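Local coordinates for protein RAI1 (Scheffersomyces stipitis, PDB 5ULJ) that hydrolyses the NAD cap from the 5' end of RNA, releasing the whole NAD moiety, and binds and stimulates the exoribonuclease RAT1, at residues F144-E149 with G387-S392; F30-D35 with K82-M87; M9-L14 with T370-E375. All coordinates share one frame; numbering follows the deposited sequence.

Overall arrangement
Contacts 1 and 2 are neighbours, centres about 13 Å apart, and touch through Asn146 and Ser85, while Glu388 and Met389 pack on Asp86 and Met87. Contact 3 lies farther out, its centre about 21 Å and about 30 Å from those of contacts 1 and 2. Along the chain 9-14 comes first, then both segments of contact 2, then 144-149, 370-375 and 387-392, so contacts 1 and 3 interleave. A run of paired strands, 370-375, 359-365, 132-139 and 142-147, joins these two, and helix 380-388 follows strand 370-375. Contact 2 borders the bound dinucleotide, the Ser147 side chain of contact 1 comes within about 7 Å of it, and contact 3 lies away from the ligand and metal sites.

Contact 1 (F144-E149 with G387-S392); sequences FINSDE and GEMLTS
One face of the Phe144 ring is met by Leu390 CD2, which sits 4.1 Å from the ring centroid and almost on its normal, a CH-pi contact over the middle of the ring. Two further flat groups, the carboxylates of Glu149 and Glu388, are stacked with their planes 14° apart while the two side chains run past each other in opposite directions. These contacts dock strand 142-147 of the PD-(D/E)XK nuclease fold against the end of helix 380-388 and the loop that follows it. Arg383, on the same helix, forms salt bridges to Glu388 OE1 and Glu149 OE2, and this shared cation probably offsets the repulsion of the stacked carboxylates. Asp148 OD1, 3.7 Å from Glu388 OE2, has its own partners in Arg361 and Asn135. Between the aromatic and acidic ends lies Met389, whose chain bends at chi3 and brings CE to 4.0 Å from Phe144 CB and 3.9 Å from Asn146 CB. Asn146 in turn reaches Ser85 O through ND2, tying the strand to the loop before helix 88-101, and its side chain touches that of the substrate-binding Tyr114. Asp148 is the N-cap of helix 149-166, its OD2 accepting from Ile151 N. The next residue supplies the direct hydrogen bond of the contact: Glu149 N points to Glu388 OE2 at 2.9 Å, nearly straight at 171°, but arrives 37° above the carboxylate plane. Water 1 donates to the same OE2 and to Ser147 O, 2.8 Å from each.

Contact 2 (F30-D35 with K82-M87); sequences FAFARD and KNMSDM. With 0WD ([[(2R,3S,4R,5R)-5-(3-aminocarbonyl-4H-pyridin-1-yl)-3,4-bis(oxidanyl)oxolan-2-yl]methoxy-oxidanyl-phosphoryl] [(2R,3S,4R,5R)-5-(6-aminopurin-9-yl)-4-oxidanyl-3-phosphonooxy-oxolan-2-yl]methyl hydrogen phosphate), chain F.
Arg34 reaches across to the loop before helix 88-101 and holds one oxygen with both ends of its guanidinium: NH1 lies 2.7 Å and NH2 2.9 Å from Asn83 OD1. Both bonds are bent, at 147° and 139°, as expected when two donors of one group converge on one acceptor. The oxygen lies close to the guanidinium plane, whereas NH2 stands 36° above the carbonyl plane of the amide. Arg34 NE is taken by Tyr214 O, and Asn83 ND2 donates to Glu80 OE1, so each flat group has a further anchor. Beside this polar clasp is an apolar touch, with Met84 CE at the edge of the Phe32 ring, 3.8 Å from CE2. A bend at chi3 turns that methyl toward the ring, while Met84 CB packs against the ligand ribose, 3.6 Å from C1M. The contact is looser at Lys82, which is exposed and whose side chain leads away from strand 27-34. At the clasp itself, water 2 accepts from Asn83 ND2 and, weakly, from Arg34 NH2. Asn83 is the centre of an inverse gamma turn, closed by a weak bond from Met84 N to Lys82 O. Asn83 and Met84 belong to the pocket of the bound NADP analogue in this decapping nuclease, and Asn83 OD1 comes within 3.4 Å of its O3M. The strand arginine is thus a second-shell residue: its paired bonds are consistent with a role in orienting the Asn83 amide beside the ribose, and its positive charge would be expected to polarise the carbonyl it grips.

Contact 3 (M9-L14 with T370-E375); sequences MKTLSL and TFTLRE
In both Thr11 and Thr372 chi1 (near 65°) sets OG1 between the backbone N and the carbonyl carbon and turns CG2 anti to the carbonyl carbon, and the two methyls meet 3.6 Å apart across a non-hydrogen-bonded pair. Phe371 takes another course: with CG anti to its backbone N, the ring is set against Leu12, and CD2 lies 4.0 Å from Leu12 CB. Farther along, Leu14 CD2 approaches Phe371 CB. The backbones form an antiparallel ladder in which the short N-terminal strand 10-12 adds an edge to strand 370-375, whose other side pairs with strand 359-365; the N-to-C directions of the two short strands differ by 147°. Lys10 and Leu373 make the hydrogen-bonded pair, with Leu373 N to Lys10 O at 2.7 Å and Lys10 N to Leu373 O at 2.9 Å, the latter bent to 137°. Leu12 N adds a bond to Phe371 O at 2.9 Å. The face bearing Lys10, Leu12, Phe371 and Leu373 turns to helix 333-350, where Trp339 meets the Phe371 ring edge-to-face and Trp346 touches both leucines. Where the strands part, water 3 donates to Leu12 O, 2.6 Å away, and accepts from Phe371 N.

Contact 1 (F144-E149 with G387-S392)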
loop_
_atom_site.group_PDB
_atom_site.type_symbol
_atom_site.label_atom_id
_atom_site.label_comp_id
_atom_site.label_asym_id
_atom_site.label_seq_id
_atom_site.Cartn_x
_atom_site.Cartn_y
_atom_site.Cartn_z
ATOM N N PHE A 144 -0.609 16.830 3.975
ATOM C CA PHE A 144 -1.484 15.710 3.657
ATOM C C PHE A 144 -1.303 15.337 2.191
ATOM O O PHE A 144 -1.341 16.201 1.317
ATOM C CB PHE A 144 -2.943 16.058 3.961
ATOM C CG PHE A 144 -3.213 16.312 5.420
ATOM C CD1 PHE A 144 -2.869 17.521 6.005
ATOM C CD2 PHE A 144 -3.806 15.339 6.207
ATOM C CE1 PHE A 144 -3.112 17.754 7.347
ATOM C CE2 PHE A 144 -4.053 15.565 7.549
ATOM C CZ PHE A 144 -3.706 16.774 8.119
ATOM N N ILE A 145 -1.087 14.052 1.926
ATOM C CA ILE A 145 -0.786 13.601 0.572
ATOM C C ILE A 145 -1.738 12.506 0.106
ATOM O O ILE A 145 -1.917 11.490 0.778
ATOM C CB ILE A 145 0.664 13.089 0.465
ATOM C CG1 ILE A 145 1.648 14.193 0.860
ATOM C CG2 ILE A 145 0.954 12.588 -0.941
ATOM C CD1 ILE A 145 3.104 13.779 0.780
ATOM N N ASN A 146 -2.348 12.722 -1.054
ATOM C CA ASN A 146 -3.270 11.755 -1.629
ATOM C C ASN A 146 -3.182 11.753 -3.149
ATOM O O ASN A 146 -2.753 12.735 -3.754
ATOM C CB ASN A 146 -4.705 12.053 -1.186
ATOM C CG ASN A 146 -5.666 10.925 -1.516
ATOM O OD1 ASN A 146 -5.275 9.759 -1.572
ATOM N ND2 ASN A 146 -6.930 11.269 -1.741
ATOM N N SER A 147 -3.573 10.644 -3.765
ATOM C CA SER A 147 -3.721 10.604 -5.212
ATOM C C SER A 147 -4.945 11.427 -5.597
ATOM O O SER A 147 -5.802 11.700 -4.756
ATOM C CB SER A 147 -3.851 9.163 -5.711
ATOM O OG SER A 147 -4.937 8.502 -5.087
ATOM N N ASP A 148 -5.026 11.829 -6.861
ATOM C CA ASP A 148 -6.152 12.636 -7.318
ATOM C C ASP A 148 -7.258 11.752 -7.888
ATOM O O ASP A 148 -7.037 11.009 -8.844
ATOM C CB ASP A 148 -5.695 13.655 -8.362
ATOM C CG ASP A 148 -6.792 14.628 -8.742
ATOM O OD1 ASP A 148 -7.074 15.547 -7.944
ATOM O OD2 ASP A 148 -7.373 14.475 -9.836
ATOM N N GLU A 149 -8.446 11.845 -7.296
ATOM C CA GLU A 149 -9.575 10.991 -7.660
ATOM C C GLU A 149 -9.932 11.060 -9.142
ATOM O O GLU A 149 -10.076 10.029 -9.800
ATOM C CB GLU A 149 -10.807 11.356 -6.828
ATOM C CG GLU A 149 -10.793 10.804 -5.413
ATOM C CD GLU A 149 -12.088 11.075 -4.672
ATOM O OE1 GLU A 149 -12.222 10.619 -3.517
ATOM O OE2 GLU A 149 -12.973 11.744 -5.245
ATOM N N GLY A 387 -13.740 17.656 1.296
ATOM C CA GLY A 387 -14.269 16.349 0.957
ATOM C C GLY A 387 -13.258 15.309 0.512
ATOM O O GLY A 387 -13.150 14.244 1.122
ATOM N N GLU A 388 -12.526 15.604 -0.557
ATOM C CA GLU A 388 -11.640 14.614 -1.163
ATOM C C GLU A 388 -10.458 14.255 -0.267
ATOM O O GLU A 388 -10.074 13.091 -0.174
ATOM C CB GLU A 388 -11.132 15.106 -2.520
ATOM C CG GLU A 388 -10.172 14.138 -3.195
ATOM C CD GLU A 388 -10.087 14.339 -4.693
ATOM O OE1 GLU A 388 -11.019 14.940 -5.269
ATOM O OE2 GLU A 388 -9.088 13.895 -5.297
ATOM N N MET A 389 -9.877 15.252 0.388
ATOM C CA MET A 389 -8.770 14.991 1.299
ATOM C C MET A 389 -9.156 15.358 2.729
ATOM O O MET A 389 -9.381 14.475 3.556
ATOM C CB MET A 389 -7.517 15.743 0.847
ATOM C CG MET A 389 -6.939 15.194 -0.455
ATOM S SD MET A 389 -5.475 16.058 -1.058
ATOM C CE MET A 389 -4.305 15.669 0.240
ATOM N N LEU A 390 -9.244 16.652 3.019
ATOM C CA LEU A 390 -9.718 17.097 4.324
ATOM C C LEU A 390 -11.233 16.947 4.413
ATOM O O LEU A 390 -11.943 17.162 3.431
ATOM C CB LEU A 390 -9.316 18.549 4.587
ATOM C CG LEU A 390 -7.821 18.872 4.615
ATOM C CD1 LEU A 390 -7.610 20.353 4.897
ATOM C CD2 LEU A 390 -7.099 18.016 5.643
ATOM N N THR A 391 -11.723 16.573 5.589
ATOM C CA THR A 391 -13.158 16.442 5.808
ATOM C C THR A 391 -13.636 17.434 6.860
ATOM O O THR A 391 -12.846 17.915 7.673
ATOM C CB THR A 391 -13.541 15.017 6.250
ATOM O OG1 THR A 391 -12.882 14.704 7.483
ATOM C CG2 THR A 391 -13.140 14.004 5.190
ATOM N N SER A 392 -14.930 17.736 6.839
ATOM C CA SER A 392 -15.515 18.661 7.802
ATOM C C SER A 392 -15.338 18.147 9.226
ATOM O O SER A 392 -15.025 18.912 10.137
ATOM C CB SER A 392 -16.999 18.885 7.502
ATOM O OG SER A 392 -17.721 17.666 7.552
HETATM O O HOH W 1 -6.871 13.977 -3.582
#

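Contact 2 (F30-D35 with K82-M87)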
loop_
_atom_site.group_PDB
_atom_site.type_symbol
_atom_site.label_atom_id
_atom_site.label_comp_id
_atom_site.label_asym_id
_atom_site.label_seq_id
_atom_site.Cartn_x
_atom_site.Cartn_y
_atom_site.Cartn_z
ATOM N N PHE A 30 -2.356 2.950 15.651
ATOM C CA PHE A 30 -3.749 2.512 15.605
ATOM C C PHE A 30 -4.076 1.813 14.291
ATOM O O PHE A 30 -3.279 1.818 13.351
ATOM C CB PHE A 30 -4.711 3.689 15.831
ATOM C CG PHE A 30 -4.664 4.748 14.763
ATOM C CD1 PHE A 30 -3.763 5.794 14.843
ATOM C CD2 PHE A 30 -5.548 4.715 13.695
ATOM C CE1 PHE A 30 -3.729 6.778 13.870
ATOM C CE2 PHE A 30 -5.519 5.695 12.718
ATOM C CZ PHE A 30 -4.609 6.728 12.808
ATOM N N ALA A 31 -5.254 1.203 14.239
ATOM C CA ALA A 31 -5.690 0.475 13.058
ATOM C C ALA A 31 -7.188 0.631 12.841
ATOM O O ALA A 31 -7.939 0.901 13.778
ATOM C CB ALA A 31 -5.323 -0.999 13.177
ATOM N N PHE A 32 -7.613 0.475 11.593
ATOM C CA PHE A 32 -9.031 0.419 11.267
ATOM C C PHE A 32 -9.218 -0.553 10.112
ATOM O O PHE A 32 -8.244 -0.970 9.486
ATOM C CB PHE A 32 -9.586 1.808 10.923
ATOM C CG PHE A 32 -9.044 2.395 9.647
ATOM C CD1 PHE A 32 -7.826 3.055 9.632
ATOM C CD2 PHE A 32 -9.768 2.307 8.469
ATOM C CE1 PHE A 32 -7.334 3.605 8.461
ATOM C CE2 PHE A 32 -9.280 2.854 7.295
ATOM C CZ PHE A 32 -8.062 3.503 7.292
ATOM N N ALA A 33 -10.460 -0.927 9.834
ATOM C CA ALA A 33 -10.699 -1.940 8.817
ATOM C C ALA A 33 -12.025 -1.774 8.092
ATOM O O ALA A 33 -12.989 -1.239 8.637
ATOM C CB ALA A 33 -10.626 -3.328 9.440
ATOM N N ARG A 34 -12.046 -2.229 6.846
ATOM C CA ARG A 34 -13.277 -2.406 6.096
ATOM C C ARG A 34 -13.560 -3.899 6.046
ATOM O O ARG A 34 -12.739 -4.667 5.548
ATOM C CB ARG A 34 -13.152 -1.824 4.687
ATOM C CG ARG A 34 -14.436 -1.862 3.873
ATOM C CD ARG A 34 -14.225 -1.246 2.497
ATOM N NE ARG A 34 -13.381 -2.081 1.646
ATOM C CZ ARG A 34 -12.723 -1.638 0.579
ATOM N NH1 ARG A 34 -12.805 -0.361 0.232
ATOM N NH2 ARG A 34 -11.980 -2.469 -0.137
ATOM N N ASP A 35 -14.703 -4.322 6.577
ATOM C CA ASP A 35 -14.990 -5.750 6.634
ATOM C C ASP A 35 -15.611 -6.253 5.336
ATOM O O ASP A 35 -15.738 -5.509 4.363
ATOM C CB ASP A 35 -15.892 -6.085 7.833
ATOM C CG ASP A 35 -17.203 -5.313 7.834
ATOM O OD1 ASP A 35 -17.699 -4.931 6.754
ATOM O OD2 ASP A 35 -17.746 -5.098 8.937
ATOM N N LYS A 82 -15.805 3.098 -4.666
ATOM C CA LYS A 82 -15.917 3.197 -3.215
ATOM C C LYS A 82 -14.664 2.748 -2.466
ATOM O O LYS A 82 -14.685 2.619 -1.243
ATOM C CB LYS A 82 -17.103 2.360 -2.734
ATOM C CG LYS A 82 -18.274 2.331 -3.701
ATOM C CD LYS A 82 -19.294 1.286 -3.282
ATOM C CE LYS A 82 -20.464 1.901 -2.534
ATOM N NZ LYS A 82 -21.516 2.381 -3.472
ATOM N N ASN A 83 -13.575 2.513 -3.192
ATOM C CA ASN A 83 -12.403 1.881 -2.592
ATOM C C ASN A 83 -11.418 2.858 -1.948
ATOM O O ASN A 83 -10.235 2.871 -2.292
ATOM C CB ASN A 83 -11.676 1.037 -3.640
ATOM C CG ASN A 83 -10.878 -0.093 -3.023
ATOM O OD1 ASN A 83 -10.993 -0.369 -1.829
ATOM N ND2 ASN A 83 -10.068 -0.760 -3.837
ATOM N N MET A 84 -11.918 3.659 -1.010
ATOM C CA MET A 84 -11.096 4.578 -0.218
ATOM C C MET A 84 -10.183 5.463 -1.064
ATOM O O MET A 84 -8.997 5.606 -0.767
ATOM C CB MET A 84 -10.250 3.795 0.791
ATOM C CG MET A 84 -11.049 3.117 1.890
ATOM S SD MET A 84 -10.006 2.149 2.998
ATOM C CE MET A 84 -8.871 3.405 3.583
ATOM N N SER A 85 -10.740 6.056 -2.115
ATOM C CA SER A 85 -9.970 6.944 -2.980
ATOM C C SER A 85 -9.738 8.294 -2.305
ATOM O O SER A 85 -8.912 9.089 -2.752
ATOM C CB SER A 85 -10.678 7.133 -4.322
ATOM O OG SER A 85 -10.945 5.884 -4.935
ATOM N N ASP A 86 -10.476 8.542 -1.228
ATOM C CA ASP A 86 -10.310 9.760 -0.443
ATOM C C ASP A 86 -9.516 9.478 0.830
ATOM O O ASP A 86 -8.835 8.458 0.931
ATOM C CB ASP A 86 -11.674 10.373 -0.103
ATOM C CG ASP A 86 -12.649 9.360 0.475
ATOM O OD1 ASP A 86 -12.211 8.433 1.188
ATOM O OD2 ASP A 86 -13.864 9.495 0.216
ATOM N N MET A 87 -9.610 10.381 1.800
ATOM C CA MET A 87 -8.930 10.199 3.077
ATOM C C MET A 87 -9.929 10.178 4.227
ATOM O O MET A 87 -9.549 10.304 5.390
ATOM C CB MET A 87 -7.897 11.304 3.304
ATOM C CG MET A 87 -6.907 11.482 2.166
ATOM S SD MET A 87 -5.613 12.675 2.557
ATOM C CE MET A 87 -4.687 11.780 3.801
HETATM C C1M 0WD F . -7.267 2.178 -0.468
HETATM C C2M 0WD F . -6.211 1.685 -1.417
HETATM O O2M 0WD F . -6.619 1.892 -2.779
HETATM C C3M 0WD F . -6.304 0.237 -1.054
HETATM O O3M 0WD F . -7.609 -0.217 -1.419
HETATM O O4M 0WD F . -6.724 1.690 0.776
HETATM C C4M 0WD F . -6.231 0.345 0.474
HETATM C C5M 0WD F . -4.803 0.163 1.014
HETATM O O5M 0WD F . -3.964 1.286 0.730
HETATM P PN 0WD F . -2.399 1.023 0.447
HETATM O O1N 0WD F . -2.234 -0.067 1.434
HETATM O O2N 0WD F . -1.867 2.392 0.622
HETATM O O3P 0WD F . -2.350 0.469 -1.061
HETATM P PA 0WD F . -1.273 -0.530 -1.697
HETATM O O1A 0WD F . -1.175 -0.251 -3.146
HETATM O O2A 0WD F . -0.049 -0.520 -0.868
HETATM O O5B 0WD F . -2.009 -1.952 -1.506
HETATM C C5B 0WD F . -2.566 -2.627 -2.636
HETATM C C4B 0WD F . -3.831 -3.382 -2.217
HETATM C C3B 0WD F . -3.962 -4.692 -2.948
HETATM O O3B 0WD F . -2.961 -5.636 -2.522
HETATM P "P2'" 0WD F . -1.686 -5.941 -3.425
HETATM O OP2 0WD F . -1.424 -7.358 -3.085
HETATM O OP1 0WD F . -2.168 -5.725 -4.796
HETATM O OP3 0WD F . -0.671 -4.998 -2.935
HETATM O O4B 0WD F . -5.030 -2.712 -2.669
HETATM C C1B 0WD F . -6.047 -3.763 -2.726
HETATM C C2B 0WD F . -5.299 -5.046 -2.379
HETATM O O2B 0WD F . -5.181 -5.155 -0.956
HETATM O O HOH W 2 -9.737 -3.276 -2.143
#

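Contact 3 (M9-L14 with T370-E375)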
loop_
_atom_site.group_PDB
_atom_site.type_symbol
_atom_site.label_atom_id
_atom_site.label_comp_id
_atom_site.label_asym_id
_atom_site.label_seq_id
_atom_site.Cartn_x
_atom_site.Cartn_y
_atom_site.Cartn_z
ATOM N N MET A 9 6.362 26.076 -10.592
ATOM C CA MET A 9 6.720 24.815 -11.230
ATOM C C MET A 9 8.195 24.488 -11.021
ATOM O O MET A 9 9.028 24.752 -11.889
ATOM C CB MET A 9 6.401 24.859 -12.727
ATOM C CG MET A 9 6.539 23.517 -13.433
ATOM S SD MET A 9 6.909 23.687 -15.190
ATOM C CE MET A 9 8.550 24.404 -15.127
ATOM N N LYS A 10 8.516 23.919 -9.865
ATOM C CA LYS A 10 9.878 23.483 -9.591
ATOM C C LYS A 10 10.060 22.032 -10.013
ATOM O O LYS A 10 9.101 21.262 -10.044
ATOM C CB LYS A 10 10.217 23.643 -8.109
ATOM C CG LYS A 10 10.114 25.066 -7.592
ATOM C CD LYS A 10 10.669 25.164 -6.183
ATOM C CE LYS A 10 10.821 26.611 -5.748
ATOM N NZ LYS A 10 9.653 27.064 -4.944
ATOM N N THR A 11 11.293 21.665 -10.345
ATOM C CA THR A 11 11.605 20.283 -10.687
ATOM C C THR A 11 12.709 19.741 -9.790
ATOM O O THR A 11 13.519 20.498 -9.255
ATOM C CB THR A 11 12.038 20.138 -12.161
ATOM O OG1 THR A 11 13.285 20.812 -12.366
ATOM C CG2 THR A 11 10.988 20.722 -13.092
ATOM N N LEU A 12 12.731 18.423 -9.623
ATOM C CA LEU A 12 13.787 17.765 -8.869
ATOM C C LEU A 12 14.539 16.804 -9.779
ATOM O O LEU A 12 13.930 16.081 -10.567
ATOM C CB LEU A 12 13.213 17.020 -7.662
ATOM C CG LEU A 12 14.224 16.316 -6.751
ATOM C CD1 LEU A 12 15.027 17.331 -5.950
ATOM C CD2 LEU A 12 13.524 15.331 -5.827
ATOM N N SER A 13 15.864 16.807 -9.678
ATOM C CA SER A 13 16.686 15.893 -10.460
ATOM C C SER A 13 16.320 14.447 -10.154
ATOM O O SER A 13 16.196 14.063 -8.993
ATOM C CB SER A 13 18.172 16.128 -10.182
ATOM O OG SER A 13 18.967 15.122 -10.787
ATOM N N LEU A 14 16.145 13.647 -11.202
ATOM C CA LEU A 14 15.846 12.229 -11.040
ATOM C C LEU A 14 17.033 11.475 -10.451
ATOM O O LEU A 14 16.908 10.320 -10.049
ATOM C CB LEU A 14 15.446 11.605 -12.378
ATOM C CG LEU A 14 13.989 11.776 -12.806
ATOM C CD1 LEU A 14 13.761 11.146 -14.170
ATOM C CD2 LEU A 14 13.054 11.174 -11.768
ATOM N N THR A 370 10.341 13.940 -16.166
ATOM C CA THR A 370 10.463 15.076 -15.261
ATOM C C THR A 370 9.680 14.855 -13.971
ATOM O O THR A 370 8.587 14.291 -13.981
ATOM C CB THR A 370 9.978 16.381 -15.921
ATOM O OG1 THR A 370 8.597 16.253 -16.279
ATOM C CG2 THR A 370 10.796 16.686 -17.167
ATOM N N PHE A 371 10.258 15.304 -12.863
ATOM C CA PHE A 371 9.616 15.228 -11.557
ATOM C C PHE A 371 9.325 16.643 -11.078
ATOM O O PHE A 371 10.239 17.371 -10.696
ATOM C CB PHE A 371 10.511 14.486 -10.564
ATOM C CG PHE A 371 9.822 14.101 -9.286
ATOM C CD1 PHE A 371 9.152 12.894 -9.184
ATOM C CD2 PHE A 371 9.860 14.937 -8.182
ATOM C CE1 PHE A 371 8.523 12.529 -8.008
ATOM C CE2 PHE A 371 9.234 14.579 -7.003
ATOM C CZ PHE A 371 8.565 13.372 -6.916
ATOM N N THR A 372 8.056 17.035 -11.105
ATOM C CA THR A 372 7.704 18.433 -10.884
ATOM C C THR A 372 6.801 18.670 -9.679
ATOM O O THR A 372 5.972 17.831 -9.326
ATOM C CB THR A 372 7.009 19.029 -12.123
ATOM O OG1 THR A 372 5.750 18.376 -12.329
ATOM C CG2 THR A 372 7.874 18.851 -13.359
ATOM N N LEU A 373 6.981 19.828 -9.055
ATOM C CA LEU A 373 6.077 20.315 -8.022
ATOM C C LEU A 373 5.477 21.634 -8.480
ATOM O O LEU A 373 6.204 22.550 -8.866
ATOM C CB LEU A 373 6.804 20.496 -6.690
ATOM C CG LEU A 373 6.011 21.206 -5.590
ATOM C CD1 LEU A 373 4.857 20.339 -5.103
ATOM C CD2 LEU A 373 6.916 21.603 -4.434
ATOM N N ARG A 374 4.155 21.736 -8.448
ATOM C CA ARG A 374 3.504 22.960 -8.890
ATOM C C ARG A 374 2.274 23.289 -8.058
ATOM O O ARG A 374 1.606 22.399 -7.531
ATOM C CB ARG A 374 3.124 22.859 -10.371
ATOM C CG ARG A 374 1.912 21.986 -10.659
ATOM C CD ARG A 374 1.702 21.823 -12.157
ATOM N NE ARG A 374 0.383 21.279 -12.471
ATOM C CZ ARG A 374 0.105 19.981 -12.546
ATOM N NH1 ARG A 374 1.054 19.082 -12.326
ATOM N NH2 ARG A 374 -1.125 19.583 -12.841
ATOM N N GLU A 375 1.992 24.581 -7.935
ATOM C CA GLU A 375 0.768 25.039 -7.301
ATOM C C GLU A 375 -0.398 24.837 -8.260
ATOM O O GLU A 375 -0.327 25.233 -9.422
ATOM C CB GLU A 375 0.881 26.510 -6.896
ATOM C CG GLU A 375 -0.387 27.090 -6.291
ATOM C CD GLU A 375 -0.260 28.567 -5.969
ATOM O OE1 GLU A 375 0.874 29.092 -6.009
ATOM O OE2 GLU A 375 -1.294 29.204 -5.680
HETATM O O HOH W 3 12.990 16.306 -12.933
#